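Local coordinates for protein K7 (Vaccinia virus WR, PDB 3JRV) that binds the human RNA helicase DDX3 as well as TRAF6 and IRAK2, blocking IRF3 and NF-kappa-B activation and so blunting the host's innate immune response, at residues 58-61 and 62-65. Residues are numbered along the deposited sequence; the frame is centred on the assembly and turned at random.
Sequences MKFD and DVAI
Phe-60 and Ala-64 are joined through the backbone of helix 60-68: the amide N of Ala-64 gives a hydrogen bond to Phe-60 O at 2.9 Å, N-H...O angle 158°. One residue on, Ile-65 N repeats the i to i+4 pattern with Asp-61 O at 3.1 Å, nearly as straight at 159°. The Ile-65 side chain lies against the same oxygen that its own amide N binds, CG1 being 3.4 Å from Asp-61 O. The carbonyl of Lys-59 is held more loosely, by two weak bonds, from Asp-62 N at 3.1 Å and from Val-63 N at 3.4 Å.

Apolar contact runs along one side, where Phe-60 and Val-63 point the same way and CD1 of the ring lies 4.2 Å from Val-63 CG2. Val-63 CG1 is anti to the backbone N (chi1 172°), which leaves CG2 beside that N and facing Phe-60. In this Bcl-2-like helical bundle, the side chains of Phe-60 and Val-63 both touch Phe-99 of helix 95-114, Phe-60 by ring stacking.

Of the charged groups, Asp-61 OD2 makes a salt bridge with Arg-37 NH2 of helix 26-42, while Lys-59 NZ pairs with Glu-56.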
HETATM    1  N   MSE A  58       6.067   5.086  -2.306  1.00  7.02           N
HETATM    2  CA  MSE A  58       5.404   5.548  -3.535  1.00  8.18           C
HETATM    3  C   MSE A  58       6.160   5.103  -4.787  1.00  9.14           C
HETATM    4  O   MSE A  58       5.555   4.958  -5.864  1.00  9.70           O
HETATM    5  CB  MSE A  58       5.269   7.082  -3.503  1.00  9.07           C
HETATM    6  CG  MSE A  58       4.275   7.419  -2.434  1.00 11.93           C
HETATM    7 SE   MSE A  58       4.203   9.324  -2.038  0.70 23.33          SE
HETATM    8  CE  MSE A  58       3.092   9.619  -3.504  1.00 21.27           C
ATOM      9  N   LYS A  59       7.486   4.941  -4.667  1.00  8.30           N
ATOM     10  CA  LYS A  59       8.268   4.406  -5.798  1.00  9.71           C
ATOM     11  C   LYS A  59       7.861   2.988  -6.228  1.00  8.55           C
ATOM     12  O   LYS A  59       8.179   2.566  -7.353  1.00 11.22           O
ATOM     13  CB  LYS A  59       9.771   4.422  -5.487  1.00  9.31           C
ATOM     14  CG  LYS A  59      10.277   5.858  -5.390  1.00 12.05           C
ATOM     15  CD  LYS A  59      11.742   5.924  -4.990  1.00 18.48           C
ATOM     16  CE  LYS A  59      12.139   7.293  -4.482  1.00 23.37           C
ATOM     17  NZ  LYS A  59      13.610   7.245  -4.218  1.00 29.14           N
ATOM     18  N   PHE A  60       7.136   2.285  -5.376  1.00  8.95           N
ATOM     19  CA  PHE A  60       6.675   0.926  -5.726  1.00  8.04           C
ATOM     20  C   PHE A  60       5.577   1.018  -6.810  1.00  7.46           C
ATOM     21  O   PHE A  60       5.301   0.014  -7.474  1.00  9.12           O
ATOM     22  CB  PHE A  60       6.144   0.151  -4.529  1.00  8.51           C
ATOM     23  CG  PHE A  60       7.199  -0.185  -3.489  1.00  7.00           C
ATOM     24  CD1 PHE A  60       8.565   0.020  -3.748  1.00  9.32           C
ATOM     25  CD2 PHE A  60       6.789  -0.679  -2.262  1.00  7.20           C
ATOM     26  CE1 PHE A  60       9.553  -0.320  -2.789  1.00 11.10           C
ATOM     27  CE2 PHE A  60       7.719  -0.983  -1.261  1.00  9.71           C
ATOM     28  CZ  PHE A  60       9.122  -0.826  -1.546  1.00  9.84           C
ATOM     29  N   ASP A  61       5.021   2.208  -7.034  1.00  9.94           N
ATOM     30  CA  ASP A  61       4.130   2.390  -8.195  1.00  8.76           C
ATOM     31  C   ASP A  61       4.892   2.003  -9.492  1.00 10.91           C
ATOM     32  O   ASP A  61       4.327   1.316 -10.359  1.00 11.28           O
ATOM     33  CB  ASP A  61       3.626   3.837  -8.313  1.00 13.20           C
ATOM     34  CG  ASP A  61       2.624   4.243  -7.199  1.00 14.95           C
ATOM     35  OD1 ASP A  61       2.381   3.493  -6.223  1.00 15.79           O
ATOM     36  OD2 ASP A  61       2.038   5.342  -7.364  1.00 24.11           O
ATOM     37  N   ASP A  62       6.119   2.510  -9.640  1.00 12.11           N
ATOM     38  CA  ASP A  62       6.977   2.230 -10.797  1.00 12.54           C
ATOM     39  C   ASP A  62       7.340   0.763 -10.841  1.00 12.33           C
ATOM     40  O   ASP A  62       7.468   0.208 -11.931  1.00 14.15           O
ATOM     41  CB  ASP A  62       8.298   3.002 -10.767  1.00 13.72           C
ATOM     42  CG  ASP A  62       8.124   4.492 -10.935  1.00 20.60           C
ATOM     43  OD1 ASP A  62       6.996   4.917 -11.288  1.00 23.65           O
ATOM     44  OD2 ASP A  62       9.115   5.240 -10.650  1.00 25.55           O
ATOM     45  N   VAL A  63       7.558   0.149  -9.675  1.00 10.87           N
ATOM     46  CA  VAL A  63       7.896  -1.280  -9.665  1.00 10.24           C
ATOM     47  C   VAL A  63       6.735  -2.087 -10.209  1.00 11.14           C
ATOM     48  O   VAL A  63       6.927  -3.016 -10.999  1.00 13.18           O
ATOM     49  CB  VAL A  63       8.241  -1.819  -8.249  1.00  9.83           C
ATOM     50  CG1 VAL A  63       8.385  -3.366  -8.280  1.00 13.50           C
ATOM     51  CG2 VAL A  63       9.480  -1.105  -7.671  1.00 13.61           C
ATOM     52  N   ALA A  64       5.515  -1.705  -9.829  1.00 10.90           N
ATOM     53  CA  ALA A  64       4.327  -2.403 -10.330  1.00 11.17           C
ATOM     54  C   ALA A  64       4.201  -2.234 -11.834  1.00 12.21           C
ATOM     55  O   ALA A  64       3.908  -3.205 -12.557  1.00 13.54           O
ATOM     56  CB  ALA A  64       3.064  -1.896  -9.625  1.00 10.97           C
ATOM     57  N   ILE A  65       4.449  -1.018 -12.320  1.00 11.34           N
ATOM     58  CA  ILE A  65       4.423  -0.789 -13.772  1.00 14.78           C
ATOM     59  C   ILE A  65       5.474  -1.612 -14.524  1.00 15.16           C
ATOM     60  O   ILE A  65       5.173  -2.257 -15.560  1.00 18.08           O
ATOM     61  CB  ILE A  65       4.616   0.704 -14.099  1.00 17.61           C
ATOM     62  CG1 ILE A  65       3.407   1.503 -13.638  1.00 15.94           C
ATOM     63  CG2 ILE A  65       4.916   0.901 -15.620  1.00 18.94           C
ATOM     64  CD1 ILE A  65       3.717   3.032 -13.605  1.00 18.42           C
TER